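Local coordinates for protein endoglucanase (Bacillus akibai, PDB 1UWW) that hydrolyses internal beta-1,4-glucosidic linkages of cellulose, this chain being its family 28 carbohydrate-binding module, which is specific for non-crystalline cellulose, at residues D80-E85 and I157-L163; A71-W77 and R164-F170; H10-A16 and T26-W32; V120-Y126 and K148-I154. All blocks are in the same frame, centred on the assembly; numbering follows the deposited sequence.

Contact 1: D80-E85 and I157-L163; sequences DLVRGE and IQDDTLL
The flat guanidinium of Arg-83 lies over the side chain of Ile-157, with Asp-159 at its rim. Ile-157 CG1 covers one face and is 3.4 Å from Arg-83 NH1. Water 2 lies in the guanidinium plane and links Arg-83 NH2 to Ile-157 O. Asp-159 OD1 is gripped side-on. It accepts from Arg-83 NH2 at 2.9 Å and from Arg-83 NE at 3.1 Å, as a salt bridge. The oxygen is tilted slightly from the guanidinium plane, and the carboxylate stands 90° to it.

The contact joins two loops of the beta-sandwich carbohydrate-binding module. Residues 80-85 follow strand 73-77, and residues 157-163 precede strand 165-173. A type I beta turn from Gln-158 to Thr-161 presents Asp-159. Arg-83 reaches it by a bend at chi3 (61°). Arg-83 NH1 turns to the carbonyls of Val-151 and Ile-154. Asp-159 OD1 has a second salt bridge, to Arg-152, so two arginines share its charge. Gly-84 O lies close to the carboxylate of Asp-159. Its oxygens and Gly-84 O are all acceptors, and Arg-152 also donates to Gly-84 O, which probably eases their proximity.

Backbone bonds tie the loops together. Gly-84 N donates to Asp-159 O at 3.0 Å. Water 1 sits between the loops, accepting from Arg-83 N and donating to Gln-158 O and Thr-161 O. Apolar contacts fill the other end. Leu-81 CD2 meets Leu-163 CB at 4.0 Å, the side chains crossing at about a right angle. Beside them Leu-163 N donates to Leu-81 O at 2.9 Å.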
# COMPACT_ATOMS: atom_id res chain seq x y z
N ASP A 80 9.90 -13.40 -21.05
CA ASP A 80 9.19 -14.52 -20.48
C ASP A 80 9.05 -14.41 -18.96
O ASP A 80 9.10 -15.40 -18.24
CB ASP A 80 9.86 -15.86 -20.89
CG ASP A 80 9.72 -16.15 -22.38
OD1 ASP A 80 8.61 -15.96 -22.95
OD2 ASP A 80 10.66 -16.58 -23.07
N LEU A 81 8.88 -13.17 -18.49
CA LEU A 81 8.54 -12.92 -17.10
C LEU A 81 7.04 -13.09 -16.94
O LEU A 81 6.27 -12.31 -17.49
CB LEU A 81 8.95 -11.50 -16.69
CG LEU A 81 8.80 -11.12 -15.22
CD1 LEU A 81 9.76 -11.92 -14.35
CD2 LEU A 81 9.08 -9.62 -15.05
N VAL A 82 6.65 -14.13 -16.23
CA VAL A 82 5.25 -14.49 -16.06
C VAL A 82 5.00 -14.97 -14.63
O VAL A 82 5.91 -15.48 -13.96
CB VAL A 82 4.77 -15.56 -17.07
CG1 VAL A 82 4.94 -15.08 -18.51
CG2 VAL A 82 5.47 -16.92 -16.83
N ARG A 83 3.76 -14.84 -14.19
CA ARG A 83 3.34 -15.36 -12.90
C ARG A 83 3.30 -16.87 -12.86
O ARG A 83 3.61 -17.49 -11.84
CB ARG A 83 1.96 -14.82 -12.52
CG ARG A 83 1.43 -15.29 -11.17
CD ARG A 83 0.15 -14.65 -10.78
NE ARG A 83 -0.92 -14.95 -11.75
CZ ARG A 83 -2.04 -14.26 -11.88
NH1 ARG A 83 -2.30 -13.20 -11.14
NH2 ARG A 83 -2.92 -14.62 -12.81
N GLY A 84 2.83 -17.48 -13.94
CA GLY A 84 2.61 -18.92 -13.93
C GLY A 84 1.61 -19.30 -12.87
O GLY A 84 0.68 -18.56 -12.56
N GLU A 85 1.84 -20.46 -12.25
CA GLU A 85 1.00 -20.92 -11.16
C GLU A 85 1.42 -20.41 -9.78
O GLU A 85 0.85 -20.76 -8.77
CB GLU A 85 0.95 -22.44 -11.14
CG GLU A 85 0.12 -22.99 -12.29
CD GLU A 85 0.16 -24.52 -12.39
OE1 GLU A 85 1.23 -25.13 -12.17
OE2 GLU A 85 -0.88 -25.10 -12.74
N ILE A 157 -3.93 -9.54 -14.76
CA ILE A 157 -3.01 -10.38 -15.52
C ILE A 157 -3.55 -11.80 -15.49
O ILE A 157 -4.40 -12.13 -14.69
CB ILE A 157 -1.54 -10.35 -14.98
CG1 ILE A 157 -1.45 -10.97 -13.59
CG2 ILE A 157 -0.95 -8.92 -15.03
CD1 ILE A 157 -0.07 -10.97 -12.99
N GLN A 158 -3.02 -12.60 -16.39
CA GLN A 158 -3.26 -14.04 -16.41
C GLN A 158 -1.95 -14.75 -16.18
O GLN A 158 -0.88 -14.13 -16.13
CB GLN A 158 -3.81 -14.39 -17.77
CG GLN A 158 -5.15 -13.73 -18.00
CD GLN A 158 -5.65 -13.85 -19.38
OE1 GLN A 158 -4.89 -13.78 -20.35
NE2 GLN A 158 -6.96 -13.99 -19.49
N ASP A 159 -2.00 -16.07 -16.03
CA ASP A 159 -0.79 -16.81 -15.69
C ASP A 159 0.26 -16.78 -16.78
O ASP A 159 1.45 -16.92 -16.49
CB ASP A 159 -1.14 -18.25 -15.33
CG ASP A 159 -1.87 -18.38 -14.00
OD1 ASP A 159 -2.05 -17.36 -13.29
OD2 ASP A 159 -2.26 -19.49 -13.56
N ASP A 160 -0.13 -16.55 -18.02
CA ASP A 160 0.79 -16.47 -19.14
C ASP A 160 1.05 -15.04 -19.66
O ASP A 160 1.74 -14.84 -20.65
CB ASP A 160 0.35 -17.38 -20.31
CG ASP A 160 -0.89 -16.87 -21.04
OD1 ASP A 160 -1.55 -15.90 -20.63
OD2 ASP A 160 -1.27 -17.46 -22.08
N THR A 161 0.52 -14.03 -18.98
CA THR A 161 0.74 -12.64 -19.40
C THR A 161 2.22 -12.25 -19.29
O THR A 161 2.83 -12.41 -18.22
CB THR A 161 -0.05 -11.70 -18.52
OG1 THR A 161 -1.44 -11.99 -18.64
CG2 THR A 161 0.13 -10.23 -18.96
N LEU A 162 2.80 -11.71 -20.35
CA LEU A 162 4.17 -11.22 -20.33
C LEU A 162 4.20 -9.93 -19.53
O LEU A 162 3.54 -8.96 -19.87
CB LEU A 162 4.71 -10.99 -21.74
CG LEU A 162 4.89 -12.29 -22.53
CD1 LEU A 162 5.14 -11.93 -24.01
CD2 LEU A 162 5.99 -13.15 -22.00
N LEU A 163 4.98 -9.92 -18.46
CA LEU A 163 5.00 -8.81 -17.52
C LEU A 163 6.07 -7.77 -17.86
O LEU A 163 5.99 -6.64 -17.36
CB LEU A 163 5.19 -9.36 -16.10
CG LEU A 163 4.08 -10.32 -15.64
CD1 LEU A 163 4.45 -10.98 -14.30
CD2 LEU A 163 2.76 -9.59 -15.55
O HOH W 1 1.85 -13.33 -15.75
O HOH W 2 -5.80 -13.48 -12.74

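Contact 2: A71-W77 and R164-F170; sequences APRLDFW and RNMMIIF
Backbone hydrogen bonds pair Leu-74 with Ile-168 and Phe-76 with Met-166, each in both directions. Phe-170 N extends the ladder to Pro-72 O at 2.9 Å. Arg-73, Asp-75 and Trp-77 form non-hydrogen-bonded pairs with Ile-169, Met-167 and Asn-165.

Polar side-chain bonds gather at the Trp-77 end. Asn-165 ND2 donates to the syn lone pair of Asp-75 OD1 at 2.9 Å and also to Gln-112 OE1. Trp-77 NE1 donates to Asp-75 OD2 at 2.8 Å, meeting it from above the carboxylate plane. Arg-164 NE and NH2 grip Asn-165 OD1 from one face of the amide.

These are neighbouring inner strands of the five-stranded antiparallel sheet of the beta sandwich.

The Trp-77 ring and the Asn-165 amide are stacked. Asn-165 CB sits over the indole five-membered ring in CH-pi contact, 3.4 Å from the centroid. Its chi1 of 65° brings CG over the indole, and the amide lies 15° from parallel to it. Trp-77 CH2 lies over the centre of the Arg-164 guanidinium, 3.4 Å from CZ.

Apolar contacts line the Leu-74 face. The CE methyl of selenomethionine Met-166 touches Phe-76 CD2 at 3.7 Å. Leu-74 CD1 lies 4.0 Å from Phe-170 CE1, at the ring edge.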
# COMPACT_ATOMS: atom_id res chain seq x y z
N ALA A 71 11.60 7.51 -3.05
CA ALA A 71 11.68 6.05 -2.87
C ALA A 71 12.71 5.44 -3.77
O ALA A 71 12.64 5.63 -4.99
CB ALA A 71 10.35 5.43 -3.19
N PRO A 72 13.63 4.63 -3.23
CA PRO A 72 14.37 3.70 -4.09
C PRO A 72 13.39 2.86 -4.92
O PRO A 72 12.40 2.36 -4.38
CB PRO A 72 15.13 2.82 -3.11
CG PRO A 72 15.29 3.67 -1.85
CD PRO A 72 14.03 4.52 -1.82
N ARG A 73 13.70 2.65 -6.18
CA ARG A 73 12.88 1.88 -7.09
C ARG A 73 13.80 0.98 -7.89
O ARG A 73 14.48 1.41 -8.81
CB ARG A 73 12.11 2.78 -8.04
CG ARG A 73 11.03 3.65 -7.50
CD ARG A 73 10.06 4.05 -8.60
NE ARG A 73 9.33 5.28 -8.36
CZ ARG A 73 8.23 5.61 -9.04
NH1 ARG A 73 7.77 4.80 -10.00
NH2 ARG A 73 7.59 6.74 -8.78
N LEU A 74 13.81 -0.28 -7.52
CA LEU A 74 14.55 -1.30 -8.28
C LEU A 74 13.74 -1.72 -9.49
O LEU A 74 12.52 -1.66 -9.48
CB LEU A 74 14.79 -2.54 -7.43
CG LEU A 74 15.72 -2.40 -6.25
CD1 LEU A 74 15.79 -3.72 -5.50
CD2 LEU A 74 17.12 -2.06 -6.71
N ASP A 75 14.42 -2.17 -10.52
CA ASP A 75 13.80 -2.56 -11.78
C ASP A 75 14.52 -3.80 -12.31
O ASP A 75 15.74 -3.90 -12.26
CB ASP A 75 13.90 -1.36 -12.74
CG ASP A 75 12.96 -1.41 -13.90
OD1 ASP A 75 12.08 -2.29 -13.98
OD2 ASP A 75 13.09 -0.54 -14.82
N PHE A 76 13.76 -4.73 -12.85
CA PHE A 76 14.24 -6.02 -13.35
C PHE A 76 13.52 -6.34 -14.66
O PHE A 76 12.34 -6.64 -14.65
CB PHE A 76 13.98 -7.10 -12.30
CG PHE A 76 14.43 -8.46 -12.69
CD1 PHE A 76 15.75 -8.86 -12.55
CD2 PHE A 76 13.52 -9.38 -13.18
CE1 PHE A 76 16.14 -10.15 -12.86
CE2 PHE A 76 13.92 -10.65 -13.52
CZ PHE A 76 15.23 -11.04 -13.36
N TRP A 77 14.23 -6.25 -15.77
CA TRP A 77 13.69 -6.56 -17.09
C TRP A 77 14.06 -7.97 -17.50
O TRP A 77 15.24 -8.34 -17.50
CB TRP A 77 14.19 -5.57 -18.14
CG TRP A 77 13.62 -4.17 -17.99
CD1 TRP A 77 13.72 -3.34 -16.92
CD2 TRP A 77 12.82 -3.46 -18.95
NE1 TRP A 77 13.04 -2.17 -17.14
CE2 TRP A 77 12.48 -2.22 -18.39
CE3 TRP A 77 12.35 -3.75 -20.25
CZ2 TRP A 77 11.71 -1.27 -19.06
CZ3 TRP A 77 11.60 -2.79 -20.92
CH2 TRP A 77 11.29 -1.58 -20.32
N ARG A 164 7.07 -8.16 -18.68
CA ARG A 164 8.13 -7.30 -19.20
C ARG A 164 9.20 -6.89 -18.20
O ARG A 164 10.40 -7.12 -18.39
CB ARG A 164 7.58 -6.06 -19.91
CG ARG A 164 8.63 -5.33 -20.77
CD ARG A 164 8.17 -3.98 -21.28
NE ARG A 164 8.10 -3.03 -20.19
CZ ARG A 164 7.94 -1.72 -20.34
NH1 ARG A 164 7.78 -1.20 -21.56
NH2 ARG A 164 7.92 -0.93 -19.29
N ASN A 165 8.77 -6.23 -17.15
CA ASN A 165 9.67 -5.83 -16.09
C ASN A 165 8.94 -5.76 -14.76
O ASN A 165 7.73 -5.54 -14.71
CB ASN A 165 10.41 -4.51 -16.43
CG ASN A 165 9.50 -3.32 -16.54
OD1 ASN A 165 8.66 -3.24 -17.43
ND2 ASN A 165 9.66 -2.37 -15.64
N MSE A 166 9.72 -5.92 -13.70
CA MSE A 166 9.25 -5.90 -12.34
C MSE A 166 9.96 -4.78 -11.63
O MSE A 166 11.19 -4.67 -11.67
CB MSE A 166 9.59 -7.22 -11.69
CG MSE A 166 9.43 -7.28 -10.18
SE MSE A 166 9.62 -9.01 -9.39
CE MSE A 166 10.99 -9.72 -10.47
N MSE A 167 9.23 -3.82 -11.08
CA MSE A 167 9.88 -2.90 -10.07
C MSE A 167 9.37 -3.09 -8.66
O MSE A 167 8.21 -3.52 -8.41
CB MSE A 167 9.70 -1.37 -10.41
CG MSE A 167 10.06 -1.05 -11.98
SE MSE A 167 9.27 0.53 -12.76
CE MSE A 167 9.15 1.49 -11.11
N ILE A 168 10.26 -2.73 -7.76
CA ILE A 168 10.03 -2.82 -6.33
C ILE A 168 10.30 -1.43 -5.80
O ILE A 168 11.42 -0.91 -5.97
CB ILE A 168 10.93 -3.88 -5.63
CG1 ILE A 168 10.75 -5.24 -6.31
CG2 ILE A 168 10.56 -3.97 -4.19
CD1 ILE A 168 11.65 -6.30 -5.78
N ILE A 169 9.30 -0.84 -5.17
CA ILE A 169 9.34 0.53 -4.68
C ILE A 169 9.41 0.51 -3.19
O ILE A 169 8.60 -0.16 -2.54
CB ILE A 169 8.08 1.29 -5.16
CG1 ILE A 169 8.02 1.31 -6.69
CG2 ILE A 169 8.12 2.73 -4.62
CD1 ILE A 169 6.73 1.80 -7.27
N PHE A 170 10.37 1.23 -2.61
CA PHE A 170 10.62 1.26 -1.16
C PHE A 170 10.29 2.65 -0.66
O PHE A 170 11.15 3.55 -0.64
CB PHE A 170 12.07 0.91 -0.86
CG PHE A 170 12.47 -0.47 -1.29
CD1 PHE A 170 12.87 -0.72 -2.58
CD2 PHE A 170 12.45 -1.54 -0.40
CE1 PHE A 170 13.28 -1.98 -2.99
CE2 PHE A 170 12.84 -2.81 -0.80
CZ PHE A 170 13.26 -3.02 -2.10

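Contact 3: H10-A16 and T26-W32; sequences HDPKGEA and TRQGWDW
A type I' beta turn from Arg-27 to Trp-30 leads into edge strand 30-32 of the beta sandwich, and the N-terminal segment 10-16 is laid across it. The Arg-27 guanidinium is the centre. The CB of His-10 lies over one face and the CB of Lys-13 over the opposite one, the latter 3.4 Å from Arg-27 NH2. At the edge, Arg-27 NE donates to Asp-11 O at 2.8 Å. Asp-11 O lies close to the guanidinium plane, but the NE donor stands above the carbonyl plane of Asp-11. A bend at chi3 (-84°) turns the group into this slot.

Asp-31 bridges two cations. Its OD1 makes a salt bridge with Arg-27 NH1. Its OD2 pairs with Lys-13 NZ at 3.2 Å, on the anti side. Lys-13 reaches over with an extended chain, crossing Asp-31 at about a right angle.

Arg-27 N donates to Pro-12 O at 2.9 Å, and Gly-29 N donates to Lys-13 O at the same length. Gly-29 CA packs 3.9 Å from Ala-16 CA. Thr-26 OG1 forms an ST turn with Gln-28 N, and it also bonds Asp-24. Water 3 joins it to Glu-15 N. Gln-28 OE1 accepts from the backbone N of Val-21 and Phe-22; Val-21 is itself a calcium ligand.

At the far end His-10 CE1 meets the Trp-32 ring edge, 3.7 Å from NE1, whose N-H is given to Thr-40 O. Asp-31 is shared by Lys-13 and Arg-27, so its charge is probably well balanced, consistent with an N-terminal segment held by charge as well as by backbone bonds.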
# COMPACT_ATOMS: atom_id res chain seq x y z
N HIS A 10 28.40 1.06 -10.14
CA HIS A 10 27.75 -0.12 -9.60
C HIS A 10 28.62 -1.33 -9.81
O HIS A 10 29.54 -1.31 -10.63
CB HIS A 10 26.44 -0.32 -10.32
CG HIS A 10 25.58 0.89 -10.31
ND1 HIS A 10 24.97 1.35 -9.16
CD2 HIS A 10 25.25 1.77 -11.29
CE1 HIS A 10 24.25 2.42 -9.45
NE2 HIS A 10 24.42 2.70 -10.73
N ASP A 11 28.35 -2.40 -9.08
CA ASP A 11 28.87 -3.70 -9.44
C ASP A 11 28.31 -4.14 -10.82
O ASP A 11 27.34 -3.57 -11.32
CB ASP A 11 28.52 -4.74 -8.37
CG ASP A 11 29.51 -4.78 -7.22
OD1 ASP A 11 30.54 -4.04 -7.23
OD2 ASP A 11 29.38 -5.52 -6.24
N PRO A 12 28.94 -5.13 -11.46
CA PRO A 12 28.51 -5.53 -12.81
C PRO A 12 27.01 -5.91 -12.86
O PRO A 12 26.53 -6.57 -11.93
CB PRO A 12 29.40 -6.75 -13.09
CG PRO A 12 30.60 -6.53 -12.26
CD PRO A 12 30.09 -5.92 -10.98
N LYS A 13 26.29 -5.45 -13.88
CA LYS A 13 24.86 -5.70 -14.00
C LYS A 13 24.55 -7.17 -14.21
O LYS A 13 23.60 -7.70 -13.62
CB LYS A 13 24.22 -4.86 -15.11
CG LYS A 13 22.71 -5.02 -15.20
CD LYS A 13 22.12 -4.05 -16.19
CE LYS A 13 20.61 -4.13 -16.20
NZ LYS A 13 20.06 -2.90 -16.82
N GLY A 14 25.33 -7.86 -15.03
CA GLY A 14 25.09 -9.25 -15.33
C GLY A 14 23.85 -9.45 -16.18
O GLY A 14 23.28 -8.50 -16.72
N GLU A 15 23.42 -10.69 -16.25
CA GLU A 15 22.25 -11.08 -17.03
C GLU A 15 21.09 -11.34 -16.09
O GLU A 15 21.30 -11.82 -14.97
CB GLU A 15 22.56 -12.34 -17.83
CG GLU A 15 23.71 -12.17 -18.82
CD GLU A 15 23.36 -11.32 -20.04
OE1 GLU A 15 22.16 -11.22 -20.40
OE2 GLU A 15 24.30 -10.76 -20.65
N ALA A 16 19.88 -11.05 -16.55
CA ALA A 16 18.69 -11.21 -15.74
C ALA A 16 18.43 -12.67 -15.47
O ALA A 16 18.27 -13.47 -16.40
CB ALA A 16 17.48 -10.56 -16.42
N THR A 26 27.57 -10.47 -9.66
CA THR A 26 26.78 -9.50 -10.42
C THR A 26 25.41 -9.24 -9.80
O THR A 26 24.95 -9.96 -8.93
CB THR A 26 26.50 -9.96 -11.87
OG1 THR A 26 25.42 -10.91 -11.91
CG2 THR A 26 27.71 -10.67 -12.52
N ARG A 27 24.77 -8.20 -10.32
CA ARG A 27 23.42 -7.79 -9.94
C ARG A 27 22.33 -8.62 -10.62
O ARG A 27 21.16 -8.35 -10.42
CB ARG A 27 23.21 -6.31 -10.25
CG ARG A 27 24.14 -5.39 -9.51
CD ARG A 27 23.89 -3.94 -9.83
NE ARG A 27 24.56 -3.48 -11.05
CZ ARG A 27 24.06 -2.69 -11.96
NH1 ARG A 27 22.79 -2.32 -11.96
NH2 ARG A 27 24.85 -2.31 -12.96
N GLN A 28 22.71 -9.62 -11.40
CA GLN A 28 21.76 -10.51 -12.07
C GLN A 28 20.59 -9.76 -12.74
O GLN A 28 19.43 -10.17 -12.67
CB GLN A 28 21.28 -11.63 -11.15
CG GLN A 28 22.44 -12.52 -10.68
CD GLN A 28 21.98 -13.83 -10.11
OE1 GLN A 28 21.29 -13.88 -9.10
NE2 GLN A 28 22.36 -14.92 -10.77
N GLY A 29 20.92 -8.67 -13.42
CA GLY A 29 19.96 -7.91 -14.19
C GLY A 29 19.20 -6.82 -13.47
O GLY A 29 18.40 -6.12 -14.10
N TRP A 30 19.42 -6.67 -12.17
CA TRP A 30 18.75 -5.63 -11.37
C TRP A 30 19.44 -4.29 -11.52
O TRP A 30 20.67 -4.20 -11.51
CB TRP A 30 18.72 -6.06 -9.90
CG TRP A 30 17.76 -7.18 -9.65
CD1 TRP A 30 17.99 -8.52 -9.76
CD2 TRP A 30 16.39 -7.03 -9.30
NE1 TRP A 30 16.85 -9.21 -9.48
CE2 TRP A 30 15.84 -8.32 -9.22
CE3 TRP A 30 15.55 -5.93 -9.10
CZ2 TRP A 30 14.50 -8.55 -8.91
CZ3 TRP A 30 14.22 -6.15 -8.79
CH2 TRP A 30 13.70 -7.46 -8.69
N ASP A 31 18.65 -3.23 -11.59
CA ASP A 31 19.15 -1.88 -11.77
C ASP A 31 18.16 -0.91 -11.17
O ASP A 31 17.09 -1.30 -10.69
CB ASP A 31 19.31 -1.61 -13.26
CG ASP A 31 20.39 -0.61 -13.58
OD1 ASP A 31 20.90 0.08 -12.69
OD2 ASP A 31 20.82 -0.50 -14.77
N TRP A 32 18.50 0.37 -11.18
CA TRP A 32 17.56 1.41 -10.78
C TRP A 32 16.55 1.68 -11.89
O TRP A 32 16.93 1.82 -13.06
CB TRP A 32 18.29 2.71 -10.44
CG TRP A 32 19.12 2.65 -9.23
CD1 TRP A 32 20.46 2.91 -9.14
CD2 TRP A 32 18.70 2.32 -7.88
NE1 TRP A 32 20.90 2.76 -7.85
CE2 TRP A 32 19.84 2.40 -7.05
CE3 TRP A 32 17.47 1.99 -7.30
CZ2 TRP A 32 19.78 2.18 -5.68
CZ3 TRP A 32 17.43 1.75 -5.94
CH2 TRP A 32 18.58 1.86 -5.15
O HOH W 3 24.52 -12.68 -14.29

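Contact 4: V120-Y126 and K148-I154; sequences VQAPKTY and KINVRDI
Ala-122 and Ile-149 form the tight part of this contact, and Lys-124 with Asp-153 the looser, more open one. Ala-122 CB presses against Ile-149 CG2 at 3.5 Å, closer than usual for two carbons. Ile-149 CG2 is anti to the backbone N, which directs this methyl at the alanine. Ile-154 packs on Ala-122 and Val-120. Its CD1 is 3.9 Å from Ala-122 CA, and its CG2 is 4.1 Å from Val-120 CB. Pro-123 CD rests on Ile-154 CG1 at 4.0 Å. Tyr-126 CB covers the other branch of Ile-149, 4.2 Å from CG1.

On the partly exposed side Lys-124 bends at chi3 and chi4 across Asp-153. Its NZ makes a salt bridge with Asp-153 OD2, on the anti lone pair. The modelled distance is unusually short, and the bent chain is not well staggered, so the exact geometry is doubtful. Water 4 accepts from Lys-124 N and NZ and donates to Asn-150 O, 2.7 Å away. This water joins the backbones of the two segments and gives the lysine a second partner.

Asn-150 OD1 accepts from Asp-153 N at 2.8 Å, an Asx motif that overlaps the type I beta turn from Val-151 to Ile-154. The turn holds Asp-153 in front of the lysine. Residues 120-126 also face the second subunit: Gln-121 NE2 donates to Pro-123 O of that chain.

The contact joins edge strand 120-129 of the five-stranded sheet and its loop residues 122-125 to the end of strand 142-150, from the six-stranded sheet, and the turn after it, at the margin of the beta sandwich.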
# COMPACT_ATOMS: atom_id res chain seq x y z
N VAL A 120 0.51 -2.76 -13.73
CA VAL A 120 -0.32 -3.48 -12.78
C VAL A 120 0.44 -3.51 -11.47
O VAL A 120 1.66 -3.53 -11.44
CB VAL A 120 -0.69 -4.91 -13.24
CG1 VAL A 120 -1.46 -4.90 -14.55
CG2 VAL A 120 0.52 -5.81 -13.33
N GLN A 121 -0.27 -3.57 -10.38
CA GLN A 121 0.34 -3.46 -9.07
C GLN A 121 -0.21 -4.53 -8.15
O GLN A 121 -1.42 -4.78 -8.14
CB GLN A 121 0.04 -2.08 -8.52
CG GLN A 121 0.75 -1.71 -7.25
CD GLN A 121 0.63 -0.24 -6.92
OE1 GLN A 121 0.39 0.59 -7.80
NE2 GLN A 121 0.85 0.09 -5.65
N ALA A 122 0.63 -5.18 -7.35
CA ALA A 122 0.12 -6.10 -6.37
C ALA A 122 -0.73 -5.28 -5.39
O ALA A 122 -0.30 -4.20 -4.93
CB ALA A 122 1.23 -6.79 -5.64
N PRO A 123 -1.96 -5.71 -5.12
CA PRO A 123 -2.84 -4.88 -4.31
C PRO A 123 -2.41 -4.61 -2.90
O PRO A 123 -2.69 -3.53 -2.39
CB PRO A 123 -4.18 -5.63 -4.38
CG PRO A 123 -3.91 -6.94 -4.79
CD PRO A 123 -2.66 -6.90 -5.64
N LYS A 124 -1.71 -5.52 -2.25
CA LYS A 124 -1.35 -5.37 -0.84
C LYS A 124 0.08 -4.86 -0.65
O LYS A 124 1.03 -5.48 -1.09
CB LYS A 124 -1.54 -6.69 -0.10
CG LYS A 124 -2.97 -7.17 -0.14
CD LYS A 124 -3.08 -8.69 -0.09
CE LYS A 124 -4.04 -9.21 -1.14
NZ LYS A 124 -3.36 -9.87 -2.27
N THR A 125 0.20 -3.73 0.02
CA THR A 125 1.49 -3.19 0.41
C THR A 125 2.12 -4.00 1.55
O THR A 125 1.39 -4.42 2.45
CB THR A 125 1.19 -1.78 0.86
OG1 THR A 125 0.58 -1.08 -0.23
CG2 THR A 125 2.47 -1.03 1.22
N TYR A 126 3.44 -4.22 1.51
CA TYR A 126 4.20 -4.83 2.59
C TYR A 126 4.85 -3.70 3.39
O TYR A 126 5.67 -2.96 2.87
CB TYR A 126 5.29 -5.79 2.07
CG TYR A 126 5.99 -6.55 3.17
CD1 TYR A 126 7.02 -5.97 3.88
CD2 TYR A 126 5.54 -7.81 3.56
CE1 TYR A 126 7.64 -6.63 4.91
CE2 TYR A 126 6.14 -8.49 4.61
CZ TYR A 126 7.22 -7.88 5.28
OH TYR A 126 7.87 -8.49 6.33
N LYS A 148 6.86 -11.04 1.43
CA LYS A 148 6.02 -11.98 0.68
C LYS A 148 4.83 -11.19 0.18
O LYS A 148 4.06 -10.69 0.98
CB LYS A 148 5.59 -13.15 1.58
CG LYS A 148 4.75 -14.21 0.96
CD LYS A 148 4.58 -15.40 1.93
CE LYS A 148 3.89 -16.62 1.32
NZ LYS A 148 4.37 -17.89 1.96
N ILE A 149 4.76 -10.99 -1.14
CA ILE A 149 3.74 -10.14 -1.75
C ILE A 149 2.89 -11.00 -2.69
O ILE A 149 3.41 -11.66 -3.58
CB ILE A 149 4.37 -8.95 -2.51
CG1 ILE A 149 5.15 -8.05 -1.51
CG2 ILE A 149 3.31 -8.13 -3.22
CD1 ILE A 149 6.07 -7.06 -2.14
N ASN A 150 1.58 -10.99 -2.47
CA ASN A 150 0.65 -11.82 -3.20
C ASN A 150 0.41 -11.24 -4.60
O ASN A 150 -0.03 -10.11 -4.76
CB ASN A 150 -0.67 -11.92 -2.43
CG ASN A 150 -1.63 -12.93 -3.02
OD1 ASN A 150 -1.87 -12.96 -4.23
ND2 ASN A 150 -2.17 -13.80 -2.16
N VAL A 151 0.73 -12.05 -5.60
CA VAL A 151 0.46 -11.72 -7.00
C VAL A 151 -0.69 -12.53 -7.62
O VAL A 151 -1.15 -12.20 -8.71
CB VAL A 151 1.72 -11.85 -7.88
CG1 VAL A 151 2.78 -10.81 -7.46
CG2 VAL A 151 2.31 -13.25 -7.82
N ARG A 152 -1.12 -13.58 -6.94
CA ARG A 152 -2.32 -14.32 -7.31
C ARG A 152 -3.52 -13.38 -7.35
O ARG A 152 -4.41 -13.52 -8.20
CB ARG A 152 -2.53 -15.47 -6.33
CG ARG A 152 -3.73 -16.36 -6.62
CD ARG A 152 -3.81 -16.86 -8.03
NE ARG A 152 -2.55 -17.40 -8.53
CZ ARG A 152 -2.31 -17.63 -9.81
NH1 ARG A 152 -3.25 -17.40 -10.72
NH2 ARG A 152 -1.14 -18.07 -10.24
N ASP A 153 -3.50 -12.37 -6.49
CA ASP A 153 -4.59 -11.40 -6.36
C ASP A 153 -4.60 -10.31 -7.42
O ASP A 153 -5.51 -9.45 -7.40
CB ASP A 153 -4.62 -10.84 -4.94
CG ASP A 153 -5.09 -11.89 -3.92
OD1 ASP A 153 -5.62 -12.94 -4.35
OD2 ASP A 153 -4.95 -11.77 -2.69
N ILE A 154 -3.67 -10.32 -8.36
CA ILE A 154 -3.72 -9.38 -9.49
C ILE A 154 -4.65 -9.96 -10.53
O ILE A 154 -4.31 -10.89 -11.24
CB ILE A 154 -2.29 -9.13 -10.08
CG1 ILE A 154 -1.36 -8.54 -9.02
CG2 ILE A 154 -2.33 -8.16 -11.27
CD1 ILE A 154 0.10 -8.48 -9.42
O HOH W 4 -1.01 -8.33 -2.97

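In the fold
Contacts 2 and 3 share the five-stranded sheet. Strand 30-32 lies beside strand 73-77, and Asp-75 N probably bonds Asp-31 O; their centres are about 13 Å apart. Contact 4 brings edge strand 120-129 of that sheet against strand 142-150 of the other. Contact 1 joins loops at one end of the sandwich. Its centre is about 14 Å from that of contact 4, and Arg-152 of contact 4 salt-bridges Asp-159 of contact 1. Along the chain contact 3 closes first. Contact 4 is nested in the loop of contact 1, which is nested in that of contact 2. Distant parts of the chain thus build one compact module.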